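Local coordinates for malonyl CoA-acyl carrier protein transacylase (Clostridium perfringens, PDB 3PTW), which probably transfers malonyl groups from coenzyme A to acyl carrier protein, supplying the extender units for fatty acid synthesis, at residues A[152-157]-A[199-204]; A[18-23]-A[47-52]; A[217-222]-A[239-244]; A[269-274]-A[293-298]; A[225-230]-A[256-261]. All coordinates share one frame; numbering follows the deposited sequence.

Contact 1 of 5, residues A[152-157]-A[199-204]; sequences YGIVEG and HCSMLQ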
# COMPACT_ATOMS: atom_id res chain seq x y z
N TYR A 152 -13.79 19.65 17.70
CA TYR A 152 -12.46 20.06 18.15
C TYR A 152 -11.52 20.20 16.97
O TYR A 152 -10.35 20.58 17.11
CB TYR A 152 -11.90 19.09 19.19
CG TYR A 152 -12.72 19.07 20.46
CD1 TYR A 152 -12.56 20.07 21.43
CD2 TYR A 152 -13.66 18.07 20.69
CE1 TYR A 152 -13.32 20.07 22.60
CE2 TYR A 152 -14.43 18.05 21.87
CZ TYR A 152 -14.25 19.05 22.81
OH TYR A 152 -15.00 19.05 23.97
N GLY A 153 -12.05 19.90 15.79
CA GLY A 153 -11.27 19.96 14.56
C GLY A 153 -11.38 18.67 13.77
O GLY A 153 -12.11 17.74 14.17
N ILE A 154 -10.65 18.61 12.66
CA ILE A 154 -10.79 17.52 11.69
C ILE A 154 -10.31 16.16 12.18
O ILE A 154 -9.13 15.97 12.50
CB ILE A 154 -10.12 17.88 10.34
CG1 ILE A 154 -10.94 18.97 9.62
CG2 ILE A 154 -9.95 16.61 9.46
CD1 ILE A 154 -10.20 19.69 8.52
N VAL A 155 -11.25 15.22 12.24
CA VAL A 155 -10.92 13.81 12.43
C VAL A 155 -11.80 12.95 11.52
O VAL A 155 -13.03 13.12 11.47
CB VAL A 155 -10.97 13.40 13.93
CG1 VAL A 155 -12.19 14.00 14.61
CG2 VAL A 155 -10.92 11.89 14.11
N GLU A 156 -11.16 12.04 10.80
CA GLU A 156 -11.81 11.22 9.79
C GLU A 156 -11.17 9.83 9.82
O GLU A 156 -10.03 9.67 10.29
CB GLU A 156 -11.64 11.87 8.40
CG GLU A 156 -12.25 13.29 8.25
CD GLU A 156 -12.06 13.92 6.86
OE1 GLU A 156 -11.38 13.31 6.00
OE2 GLU A 156 -12.57 15.04 6.63
N GLY A 157 -11.91 8.81 9.37
CA GLY A 157 -11.32 7.48 9.17
C GLY A 157 -10.26 7.56 8.08
O GLY A 157 -10.46 8.23 7.06
N HIS A 199 -4.74 10.46 4.25
CA HIS A 199 -6.08 9.91 4.01
C HIS A 199 -7.24 10.61 4.68
O HIS A 199 -8.28 10.00 4.93
CB HIS A 199 -6.09 8.41 4.27
CG HIS A 199 -5.03 7.67 3.53
ND1 HIS A 199 -5.07 7.49 2.16
CD2 HIS A 199 -3.89 7.07 3.96
CE1 HIS A 199 -4.00 6.80 1.78
NE2 HIS A 199 -3.27 6.54 2.85
N CYS A 200 -7.07 11.89 4.98
CA CYS A 200 -8.21 12.74 5.34
C CYS A 200 -8.26 13.96 4.43
O CYS A 200 -7.35 14.20 3.63
CB CYS A 200 -8.20 13.15 6.82
SG CYS A 200 -6.93 14.34 7.25
N SER A 201 -9.35 14.72 4.55
CA SER A 201 -9.59 15.91 3.75
C SER A 201 -8.47 16.96 3.82
O SER A 201 -8.37 17.83 2.95
CB SER A 201 -10.93 16.53 4.16
OG SER A 201 -10.80 17.16 5.43
N MET A 202 -7.61 16.88 4.84
CA MET A 202 -6.50 17.83 4.96
C MET A 202 -5.47 17.67 3.86
O MET A 202 -4.66 18.57 3.64
CB MET A 202 -5.82 17.71 6.33
CG MET A 202 -6.69 18.16 7.49
SD MET A 202 -5.95 17.76 9.07
CE MET A 202 -4.76 19.09 9.23
N LEU A 203 -5.49 16.53 3.18
CA LEU A 203 -4.58 16.31 2.06
C LEU A 203 -5.17 16.74 0.73
O LEU A 203 -4.66 16.37 -0.32
CB LEU A 203 -4.10 14.85 2.00
CG LEU A 203 -2.64 14.66 2.42
CD1 LEU A 203 -2.43 15.04 3.88
CD2 LEU A 203 -2.18 13.22 2.16
N GLN A 204 -6.25 17.52 0.79
CA GLN A 204 -6.86 18.09 -0.41
C GLN A 204 -5.82 18.75 -1.34
O GLN A 204 -5.89 18.55 -2.54
CB GLN A 204 -7.99 19.06 -0.03
CG GLN A 204 -8.69 19.78 -1.19
CD GLN A 204 -9.41 18.82 -2.14
OE1 GLN A 204 -9.92 17.76 -1.74
NE2 GLN A 204 -9.46 19.18 -3.42
O HOH W 1 -10.96 10.39 5.30

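Contact 2 of 5, residues A[18-23]-A[47-52]; sequences MGKEFF and LCFNDP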
# COMPACT_ATOMS: atom_id res chain seq x y z
N MET A 18 16.55 -3.73 1.56
CA MET A 18 15.43 -4.34 0.83
C MET A 18 15.78 -4.38 -0.67
O MET A 18 16.51 -3.51 -1.17
CB MET A 18 14.11 -3.61 1.09
CG MET A 18 14.00 -2.22 0.45
SD MET A 18 12.49 -1.38 0.92
CE MET A 18 12.68 0.14 -0.04
N GLY A 19 15.33 -5.42 -1.36
CA GLY A 19 15.62 -5.58 -2.78
C GLY A 19 16.96 -6.18 -3.14
O GLY A 19 17.13 -6.72 -4.24
N LYS A 20 17.93 -6.08 -2.23
CA LYS A 20 19.29 -6.47 -2.53
C LYS A 20 19.44 -7.95 -2.91
O LYS A 20 20.13 -8.27 -3.87
CB LYS A 20 20.23 -6.10 -1.37
CG LYS A 20 21.66 -6.58 -1.52
CD LYS A 20 22.50 -5.56 -2.27
CE LYS A 20 23.95 -5.60 -1.81
NZ LYS A 20 24.78 -6.51 -2.65
N GLU A 21 18.79 -8.85 -2.17
CA GLU A 21 18.94 -10.29 -2.45
C GLU A 21 18.39 -10.66 -3.82
O GLU A 21 18.99 -11.47 -4.53
CB GLU A 21 18.33 -11.16 -1.35
CG GLU A 21 19.12 -11.15 -0.06
CD GLU A 21 18.57 -12.09 1.00
OE1 GLU A 21 17.64 -12.87 0.73
OE2 GLU A 21 19.09 -12.06 2.13
N PHE A 22 17.27 -10.05 -4.20
CA PHE A 22 16.75 -10.21 -5.56
C PHE A 22 17.65 -9.57 -6.59
O PHE A 22 17.87 -10.14 -7.67
CB PHE A 22 15.32 -9.68 -5.68
CG PHE A 22 14.29 -10.71 -5.34
CD1 PHE A 22 13.59 -11.37 -6.34
CD2 PHE A 22 14.04 -11.04 -4.01
CE1 PHE A 22 12.64 -12.34 -6.03
CE2 PHE A 22 13.10 -12.01 -3.69
CZ PHE A 22 12.40 -12.66 -4.71
N PHE A 23 18.16 -8.39 -6.26
CA PHE A 23 19.06 -7.65 -7.14
C PHE A 23 20.25 -8.52 -7.52
O PHE A 23 20.59 -8.62 -8.69
CB PHE A 23 19.55 -6.35 -6.49
CG PHE A 23 20.56 -5.59 -7.32
CD1 PHE A 23 20.15 -4.61 -8.22
CD2 PHE A 23 21.93 -5.87 -7.21
CE1 PHE A 23 21.08 -3.92 -9.00
CE2 PHE A 23 22.87 -5.19 -7.98
CZ PHE A 23 22.45 -4.21 -8.88
N LEU A 47 20.16 3.95 -2.75
CA LEU A 47 19.07 4.39 -1.88
C LEU A 47 18.50 3.22 -1.09
O LEU A 47 18.29 3.32 0.12
CB LEU A 47 17.95 5.10 -2.67
CG LEU A 47 16.65 5.49 -1.93
CD1 LEU A 47 16.89 6.41 -0.70
CD2 LEU A 47 15.63 6.14 -2.87
N CYS A 48 18.24 2.11 -1.79
CA CYS A 48 17.58 0.96 -1.19
C CYS A 48 18.51 0.07 -0.38
O CYS A 48 18.12 -0.46 0.65
CB CYS A 48 16.90 0.12 -2.27
SG CYS A 48 15.42 0.90 -2.89
N PHE A 49 19.75 -0.08 -0.87
CA PHE A 49 20.66 -1.06 -0.29
C PHE A 49 21.48 -0.45 0.82
O PHE A 49 21.80 -1.13 1.79
CB PHE A 49 21.57 -1.70 -1.37
CG PHE A 49 20.82 -2.24 -2.58
CD1 PHE A 49 19.47 -2.61 -2.49
CD2 PHE A 49 21.48 -2.38 -3.80
CE1 PHE A 49 18.79 -3.10 -3.60
CE2 PHE A 49 20.81 -2.87 -4.92
CZ PHE A 49 19.46 -3.23 -4.82
N ASN A 50 21.81 0.84 0.70
CA ASN A 50 22.64 1.52 1.70
C ASN A 50 21.98 2.68 2.42
O ASN A 50 22.20 2.84 3.62
CB ASN A 50 23.95 1.97 1.07
CG ASN A 50 24.87 0.82 0.79
OD1 ASN A 50 25.23 0.08 1.70
ND2 ASN A 50 25.25 0.65 -0.47
N ASP A 51 21.21 3.48 1.69
CA ASP A 51 20.61 4.73 2.20
C ASP A 51 21.59 5.69 2.93
O ASP A 51 21.31 6.11 4.06
CB ASP A 51 19.39 4.43 3.07
CG ASP A 51 18.60 5.67 3.42
OD1 ASP A 51 17.87 5.64 4.44
OD2 ASP A 51 18.72 6.68 2.69
N PRO A 52 22.71 6.06 2.27
CA PRO A 52 23.77 6.86 2.91
C PRO A 52 23.43 8.33 3.17
O PRO A 52 24.21 9.02 3.84
CB PRO A 52 24.92 6.77 1.90
CG PRO A 52 24.25 6.62 0.58
CD PRO A 52 23.03 5.77 0.86

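Contact 3 of 5, residues A[217-222]-A[239-244]; sequences ISINKL and DNIIEL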
# COMPACT_ATOMS: atom_id res chain seq x y z
N ILE A 217 0.51 11.96 -17.71
CA ILE A 217 1.08 10.68 -18.14
C ILE A 217 0.07 9.81 -18.89
O ILE A 217 -1.12 10.10 -18.90
CB ILE A 217 1.80 9.88 -16.97
CG1 ILE A 217 0.84 8.91 -16.25
CG2 ILE A 217 2.58 10.80 -16.02
CD1 ILE A 217 0.37 9.33 -14.90
N SER A 218 0.57 8.76 -19.53
CA SER A 218 -0.26 7.85 -20.29
C SER A 218 -0.83 6.72 -19.43
O SER A 218 -0.10 5.99 -18.75
CB SER A 218 0.49 7.30 -21.50
OG SER A 218 1.85 7.09 -21.19
N ILE A 219 -2.15 6.59 -19.46
CA ILE A 219 -2.85 5.59 -18.66
C ILE A 219 -3.60 4.65 -19.59
O ILE A 219 -4.40 5.08 -20.41
CB ILE A 219 -3.78 6.25 -17.61
CG1 ILE A 219 -2.93 6.85 -16.48
CG2 ILE A 219 -4.77 5.24 -17.03
CD1 ILE A 219 -3.50 8.10 -15.88
N ASN A 220 -3.30 3.36 -19.46
CA ASN A 220 -3.87 2.32 -20.31
C ASN A 220 -5.00 1.55 -19.62
O ASN A 220 -5.21 1.67 -18.40
CB ASN A 220 -2.79 1.34 -20.73
CG ASN A 220 -1.59 2.01 -21.36
OD1 ASN A 220 -1.70 2.57 -22.45
ND2 ASN A 220 -0.45 1.97 -20.68
N LYS A 221 -5.70 0.75 -20.42
CA LYS A 221 -6.67 -0.21 -19.93
C LYS A 221 -5.99 -1.20 -18.95
O LYS A 221 -4.83 -1.59 -19.13
CB LYS A 221 -7.27 -0.94 -21.13
CG LYS A 221 -8.10 -2.17 -20.84
CD LYS A 221 -8.23 -3.05 -22.08
CE LYS A 221 -9.02 -4.32 -21.79
NZ LYS A 221 -8.27 -5.26 -20.93
N LEU A 222 -6.72 -1.58 -17.89
CA LEU A 222 -6.22 -2.57 -16.93
C LEU A 222 -6.35 -3.98 -17.48
O LEU A 222 -7.36 -4.33 -18.10
CB LEU A 222 -6.98 -2.54 -15.61
CG LEU A 222 -7.55 -1.30 -14.92
CD1 LEU A 222 -7.33 -1.43 -13.42
CD2 LEU A 222 -6.95 -0.02 -15.44
N ASP A 239 -14.80 3.33 -14.70
CA ASP A 239 -14.31 4.18 -13.61
C ASP A 239 -13.27 5.15 -14.14
O ASP A 239 -12.58 4.86 -15.12
CB ASP A 239 -13.67 3.36 -12.49
CG ASP A 239 -14.69 2.63 -11.62
OD1 ASP A 239 -15.84 3.09 -11.54
OD2 ASP A 239 -14.32 1.60 -11.01
N ASN A 240 -13.15 6.30 -13.49
CA ASN A 240 -12.08 7.23 -13.77
C ASN A 240 -10.85 6.95 -12.90
O ASN A 240 -10.84 7.24 -11.70
CB ASN A 240 -12.56 8.67 -13.57
CG ASN A 240 -11.58 9.69 -14.13
OD1 ASN A 240 -10.41 9.74 -13.75
ND2 ASN A 240 -12.08 10.52 -15.03
N ILE A 241 -9.81 6.39 -13.51
CA ILE A 241 -8.61 6.00 -12.76
C ILE A 241 -7.95 7.18 -12.02
O ILE A 241 -7.70 7.09 -10.82
CB ILE A 241 -7.59 5.25 -13.66
CG1 ILE A 241 -8.16 3.89 -14.05
CG2 ILE A 241 -6.24 5.08 -12.94
CD1 ILE A 241 -7.36 3.19 -15.12
N ILE A 242 -7.69 8.27 -12.74
CA ILE A 242 -7.11 9.49 -12.16
C ILE A 242 -7.86 9.95 -10.90
O ILE A 242 -7.24 10.33 -9.91
CB ILE A 242 -7.04 10.63 -13.21
CG1 ILE A 242 -6.00 10.28 -14.30
CG2 ILE A 242 -6.75 12.00 -12.55
CD1 ILE A 242 -6.38 10.78 -15.69
N GLU A 243 -9.19 9.90 -10.95
CA GLU A 243 -10.00 10.39 -9.84
C GLU A 243 -9.93 9.45 -8.64
O GLU A 243 -9.87 9.91 -7.51
CB GLU A 243 -11.45 10.58 -10.28
CG GLU A 243 -12.45 10.78 -9.17
CD GLU A 243 -13.82 10.30 -9.58
OE1 GLU A 243 -14.27 9.26 -9.03
OE2 GLU A 243 -14.44 10.94 -10.48
N LEU A 244 -9.94 8.15 -8.90
CA LEU A 244 -9.78 7.15 -7.83
C LEU A 244 -8.40 7.24 -7.16
O LEU A 244 -8.25 6.88 -6.01
CB LEU A 244 -10.02 5.75 -8.37
CG LEU A 244 -11.37 5.07 -8.07
CD1 LEU A 244 -12.52 6.01 -7.74
CD2 LEU A 244 -11.74 4.16 -9.20

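Contact 4 of 5, residues A[269-274]-A[293-298]; sequences TFIEIG and LNVEDL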
# COMPACT_ATOMS: atom_id res chain seq x y z
N THR A 269 -5.39 -17.91 -2.06
CA THR A 269 -3.95 -17.84 -1.79
C THR A 269 -3.44 -16.41 -2.03
O THR A 269 -3.47 -15.91 -3.14
CB THR A 269 -3.16 -18.86 -2.65
OG1 THR A 269 -3.85 -20.12 -2.65
CG2 THR A 269 -1.74 -19.06 -2.11
N PHE A 270 -3.00 -15.77 -0.95
CA PHE A 270 -2.48 -14.41 -1.01
C PHE A 270 -0.97 -14.42 -0.93
O PHE A 270 -0.38 -15.08 -0.07
CB PHE A 270 -3.04 -13.56 0.12
CG PHE A 270 -4.49 -13.25 -0.04
CD1 PHE A 270 -4.90 -12.12 -0.75
CD2 PHE A 270 -5.46 -14.08 0.51
CE1 PHE A 270 -6.26 -11.82 -0.89
CE2 PHE A 270 -6.82 -13.79 0.37
CZ PHE A 270 -7.22 -12.65 -0.33
N ILE A 271 -0.35 -13.72 -1.87
CA ILE A 271 1.10 -13.55 -1.88
C ILE A 271 1.39 -12.07 -1.70
O ILE A 271 1.12 -11.28 -2.61
CB ILE A 271 1.74 -14.01 -3.20
CG1 ILE A 271 1.14 -15.34 -3.69
CG2 ILE A 271 3.28 -14.02 -3.07
CD1 ILE A 271 1.82 -16.59 -3.20
N GLU A 272 1.93 -11.71 -0.54
CA GLU A 272 2.43 -10.36 -0.29
C GLU A 272 3.78 -10.20 -0.99
O GLU A 272 4.68 -10.99 -0.80
CB GLU A 272 2.54 -10.09 1.21
CG GLU A 272 3.17 -8.76 1.59
CD GLU A 272 2.86 -8.37 3.03
OE1 GLU A 272 2.67 -9.29 3.86
OE2 GLU A 272 2.79 -7.15 3.35
N ILE A 273 3.89 -9.17 -1.81
CA ILE A 273 5.09 -8.95 -2.61
C ILE A 273 5.71 -7.61 -2.26
O ILE A 273 5.06 -6.57 -2.36
CB ILE A 273 4.77 -9.03 -4.12
CG1 ILE A 273 4.34 -10.46 -4.49
CG2 ILE A 273 5.97 -8.54 -4.96
CD1 ILE A 273 3.73 -10.58 -5.88
N GLY A 274 6.98 -7.66 -1.85
CA GLY A 274 7.70 -6.45 -1.46
C GLY A 274 8.18 -6.56 -0.03
O GLY A 274 8.13 -7.66 0.55
N LEU A 293 1.01 -16.08 2.01
CA LEU A 293 2.45 -16.18 1.79
C LEU A 293 3.04 -14.81 1.50
O LEU A 293 2.29 -13.84 1.29
CB LEU A 293 2.76 -17.15 0.64
CG LEU A 293 2.16 -18.56 0.71
CD1 LEU A 293 2.26 -19.25 -0.64
CD2 LEU A 293 2.82 -19.41 1.81
N ASN A 294 4.36 -14.72 1.51
CA ASN A 294 5.04 -13.45 1.21
C ASN A 294 6.40 -13.68 0.57
O ASN A 294 7.04 -14.72 0.80
CB ASN A 294 5.18 -12.57 2.46
CG ASN A 294 6.33 -13.01 3.37
OD1 ASN A 294 6.15 -13.89 4.20
ND2 ASN A 294 7.51 -12.40 3.20
N VAL A 295 6.81 -12.74 -0.28
CA VAL A 295 8.17 -12.73 -0.83
C VAL A 295 8.80 -11.35 -0.66
O VAL A 295 8.28 -10.36 -1.15
CB VAL A 295 8.24 -13.15 -2.34
CG1 VAL A 295 9.68 -13.46 -2.72
CG2 VAL A 295 7.35 -14.36 -2.65
N GLU A 296 9.92 -11.30 0.07
CA GLU A 296 10.75 -10.09 0.23
C GLU A 296 12.24 -10.41 0.09
O GLU A 296 13.05 -9.52 -0.11
CB GLU A 296 10.48 -9.39 1.58
CG GLU A 296 10.98 -10.12 2.85
CD GLU A 296 10.65 -9.36 4.15
OE1 GLU A 296 11.01 -8.17 4.28
OE2 GLU A 296 10.03 -9.97 5.06
N ASP A 297 12.59 -11.69 0.19
CA ASP A 297 13.99 -12.11 0.13
C ASP A 297 14.09 -13.55 -0.31
O ASP A 297 13.09 -14.15 -0.71
CB ASP A 297 14.73 -11.86 1.47
CG ASP A 297 13.98 -12.40 2.69
OD1 ASP A 297 13.19 -13.36 2.55
OD2 ASP A 297 14.19 -11.86 3.80
N LEU A 298 15.30 -14.11 -0.25
CA LEU A 298 15.51 -15.51 -0.64
C LEU A 298 14.76 -16.52 0.23
O LEU A 298 14.14 -17.44 -0.31
CB LEU A 298 17.00 -15.84 -0.66
CG LEU A 298 17.72 -15.83 -2.01
CD1 LEU A 298 17.10 -14.87 -3.03
CD2 LEU A 298 19.22 -15.56 -1.82
O HOH W 2 7.19 -9.90 1.81

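Contact 5 of 5, residues A[225-230]-A[256-261]; sequences IVMSNV and INDIEK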
# COMPACT_ATOMS: atom_id res chain seq x y z
N ILE A 225 -7.72 -7.75 -12.48
CA ILE A 225 -8.55 -7.07 -11.50
C ILE A 225 -7.65 -6.40 -10.49
O ILE A 225 -6.74 -7.04 -9.94
CB ILE A 225 -9.51 -8.05 -10.79
CG1 ILE A 225 -10.55 -8.58 -11.79
CG2 ILE A 225 -10.22 -7.38 -9.60
CD1 ILE A 225 -11.33 -9.80 -11.29
N VAL A 226 -7.87 -5.11 -10.28
CA VAL A 226 -7.16 -4.36 -9.26
C VAL A 226 -8.22 -3.80 -8.34
O VAL A 226 -9.24 -3.26 -8.82
CB VAL A 226 -6.31 -3.22 -9.87
CG1 VAL A 226 -5.67 -2.38 -8.78
CG2 VAL A 226 -5.25 -3.79 -10.79
N MET A 227 -8.02 -3.97 -7.04
CA MET A 227 -8.95 -3.42 -6.04
C MET A 227 -8.61 -1.97 -5.74
O MET A 227 -7.42 -1.60 -5.58
CB MET A 227 -8.96 -4.25 -4.75
CG MET A 227 -9.35 -5.71 -4.92
SD MET A 227 -11.01 -5.87 -5.64
CE MET A 227 -11.18 -7.62 -5.90
N SER A 228 -9.65 -1.15 -5.69
CA SER A 228 -9.48 0.25 -5.33
C SER A 228 -9.64 0.43 -3.83
O SER A 228 -10.65 0.01 -3.26
CB SER A 228 -10.48 1.14 -6.09
OG SER A 228 -10.71 2.37 -5.39
N ASN A 229 -8.63 1.06 -3.21
CA ASN A 229 -8.66 1.45 -1.80
C ASN A 229 -9.82 2.40 -1.50
O ASN A 229 -10.43 2.34 -0.42
CB ASN A 229 -7.33 2.13 -1.36
CG ASN A 229 -6.12 1.16 -1.24
OD1 ASN A 229 -4.97 1.61 -1.21
ND2 ASN A 229 -6.37 -0.14 -1.16
N VAL A 230 -10.10 3.31 -2.43
CA VAL A 230 -11.20 4.28 -2.25
C VAL A 230 -12.57 3.58 -2.27
O VAL A 230 -13.42 3.83 -1.41
CB VAL A 230 -11.19 5.41 -3.33
CG1 VAL A 230 -12.50 6.22 -3.31
CG2 VAL A 230 -10.02 6.34 -3.11
N ILE A 256 -9.64 -3.62 4.22
CA ILE A 256 -10.41 -4.80 4.63
C ILE A 256 -11.45 -5.18 3.56
O ILE A 256 -11.58 -6.37 3.22
CB ILE A 256 -11.04 -4.70 6.07
CG1 ILE A 256 -11.76 -6.01 6.43
CG2 ILE A 256 -12.00 -3.52 6.18
CD1 ILE A 256 -12.35 -6.07 7.83
N ASN A 257 -12.15 -4.19 3.02
CA ASN A 257 -13.15 -4.45 1.98
C ASN A 257 -12.50 -5.03 0.71
O ASN A 257 -13.05 -5.95 0.08
CB ASN A 257 -13.94 -3.18 1.64
CG ASN A 257 -14.48 -2.46 2.88
OD1 ASN A 257 -13.73 -1.90 3.69
ND2 ASN A 257 -15.79 -2.47 3.01
N ASP A 258 -11.33 -4.49 0.37
CA ASP A 258 -10.55 -4.97 -0.78
C ASP A 258 -10.27 -6.46 -0.65
O ASP A 258 -10.53 -7.23 -1.57
CB ASP A 258 -9.22 -4.21 -0.91
CG ASP A 258 -9.39 -2.82 -1.48
OD1 ASP A 258 -10.38 -2.58 -2.21
OD2 ASP A 258 -8.51 -1.96 -1.22
N ILE A 259 -9.75 -6.87 0.51
CA ILE A 259 -9.43 -8.27 0.78
C ILE A 259 -10.69 -9.14 0.67
O ILE A 259 -10.69 -10.17 0.01
CB ILE A 259 -8.75 -8.46 2.15
CG1 ILE A 259 -7.43 -7.68 2.21
CG2 ILE A 259 -8.56 -9.97 2.48
CD1 ILE A 259 -6.40 -8.05 1.09
N GLU A 260 -11.76 -8.67 1.32
CA GLU A 260 -13.05 -9.35 1.33
C GLU A 260 -13.53 -9.62 -0.10
O GLU A 260 -13.96 -10.73 -0.42
CB GLU A 260 -14.07 -8.47 2.12
CG GLU A 260 -14.85 -9.19 3.22
CD GLU A 260 -14.79 -8.48 4.60
OE1 GLU A 260 -14.44 -9.17 5.59
OE2 GLU A 260 -15.07 -7.26 4.71
N LYS A 261 -13.45 -8.60 -0.96
CA LYS A 261 -13.83 -8.73 -2.36
C LYS A 261 -12.93 -9.69 -3.13
O LYS A 261 -13.40 -10.46 -3.97
CB LYS A 261 -13.88 -7.36 -3.05
CG LYS A 261 -15.10 -6.53 -2.67
CD LYS A 261 -16.35 -7.04 -3.38
CE LYS A 261 -17.61 -6.49 -2.71
NZ LYS A 261 -18.08 -7.38 -1.61

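Contact 1 of 5, residues A[152-157]-A[199-204]
The carboxylate of E156 holds S201 with both of its oxygens. OE1 of E156 accepts the backbone N of S201 at 2.9 Å, and the hydroxyl OG of S201 donates to OE2 of E156 at 3.0 Å. Both donors come from above the carboxylate plane, 39° and 42° out of it. These two bonds fix the rotation of the group. With CG anti to the carbonyl carbon (chi1 -61°), the extended E156 chain reaches S201. CB of C200 flanks the same face, 3.3 Å from OE1 of E156. Further along, CD1 of I154 rests against CG of M202 at 4.0 Å, the two side chains running in opposite senses. The contact ties edge strand 155-162 of the small ferredoxin-like sheet to the connection from strand 188-191 into helix 204-214. A water sits 2.8 Å from O of G157 and 2.7 Å from O of H199. Beyond this shell, the H199 side chain bonds Q248 through ND1 and touches S91, the serine of a probable GxSxG nucleophile elbow.

Contact 2 of 5, residues A[18-23]-A[47-52]
The ring of F49 has K20 over one face and turns its edge to F23. CD of K20 lies 4.0 Å from the ring centroid of F49, a CH-pi contact, the chain crossing at about a right angle. At the edge, near the ring plane, the carbonyl O of M18 approaches CE1 of F49 to 3.4 Å. F49 and F23 form a T-shaped pair, with centroids 5.1 Å apart and planes at 63°; CE2 of F49 sits over the F23 face, offset toward its rim, and CZ reaches CB of F23 at 3.5 Å. With CG anti to the backbone N (chi1 176°), the F23 ring is carried to the F49 edge. Separately, CE of the extended M18 chain meets SG of C48 at 4.0 Å. The K20 ammonium turns to D24 in a salt bridge. The contact joins the start of helix 20-25 to the end of helix 44-49; F33 of helix 27-40 also meets the F49 ring, while M18 reaches A65 and T69 of helix 59-79.

Contact 3 of 5, residues A[217-222]-A[239-244]
I241 drives its CD1 methyl between two side chains of the 217-222 loop. CD2 of L222 lies 3.3 Å from CD1 of I241, a spacing so short that the modelled L222 position may be imprecise, and CG2 of I219 approaches the same methyl at 3.8 Å. In both pairs the side chains run antiparallel alongside each other. I241 extends this far because CG1 is anti to the carbonyl carbon (chi1 -68°) and the chain continues nearly straight to CD1. The other branch of I219 serves the next residue: its CD1 lies 3.7 Å from CG1 of I242, the two chains askew. This small apolar patch near the surface fastens the loop between helix 204-214 and strand 225-228 against the first turn of helix 241-248. N240 is the N-cap of that helix, its OD1 accepting N of E243 at 3.1 Å from above the amide plane. L222 also packs on A103 and Y235, and N220 forms a backbone hydrogen bond with A103.

Contact 4 of 5, residues A[269-274]-A[293-298]
The side chains of I271 and L293 run abreast, with CD1 of I271 3.7 Å from CD1 of L293. On the same buried face, CG2 of I271 meets CG2 of V295 at 4.1 Å. The backbones are tightly laced in the parallel pattern: N of L293 bonds O of F270 at 2.7 Å, and E272 then straddles N294, its N donating to O of L293 at 2.8 Å and its O accepting N of V295 at 2.8 Å. A fourth bond, from N of G274 to O of V295, carries the ladder past the end of strand 269-273. These neighbours are the two strands of the beta-alpha-beta unit completed by helix 278-286. Strand 291-295 is an edge strand of the large sheet. Helices 298-315 and 59-79 cover V295. The opposite face, with E272 and N294, is looser: their side chains touch each other only through CB, and a water accepts from ND2 of N294 at 2.9 Å and donates to O of G274 at 2.7 Å. CG of E272 is anti to the backbone N (chi1 174°), and its extended chain carries the carboxylate to N of L279 and S280, starting helix 278-286; that of E296 turns to Y15, K277 and G276.

Contact 5 of 5, residues A[225-230]-A[256-261]
The amide nitrogen ND2 of N229 is held by two acceptors, OD2 of D258 across the contact and the carbonyl O of G89. ND2 of N229 meets OD2 of D258 at 2.8 Å, nearly along the C-O axis of the carboxylate and within the amide plane of N229; the two flat groups stand 32° apart. The other end of the amide, OD1, accepts N of S91, and the backbone N of N229 bonds E94. N229 is thus fixed on several sides. The second carboxylate oxygen, OD1 of D258, lies 2.8 Å from the carbonyl O of S228, a spacing which suggests that D258 may carry a proton in this buried place. Strand 225-228 runs beside strand 86-89 in the large sheet of the hydrolase-like core, and helix 255-264 packs on it, the axes of the two segments 8.4 Å apart and at 151°. G89 and S91 belong to a probable nucleophile elbow, so N229 joins the helix to the turn after strand 86-89. CB of M227 packs against the carboxylate, 3.4 Å from OD1 of D258; further along the helix, the chain of M227, bent at chi2 (-59°) and extended beyond, brings its CE to 3.9 Å from CB of K261, the chains crossing at about a right angle. The ammonium of K261 turns to E264, and M227 also packs on I86 and C88.

How the contacts relate
From the N terminus, contact 2 first closes a loop through helices 20-25, 27-40 and 44-49. Contact 1 closes a later one that takes in most of the small antiparallel sheet and returns the chain to the large domain. Contacts 3 and 5 cross, since 225-230 lies between 217-222 and 239-244, and they touch where L244 packs on V230 and S228. Contact 4 follows in series, closing the last beta-alpha-beta unit. It meets contact 5 through F270 and I259, both reaching the large sheet, and contact 2 through E21 with L298 and F22 with V295. Contact 1 stands apart, its nearest atoms about 6 Å from those of contact 5.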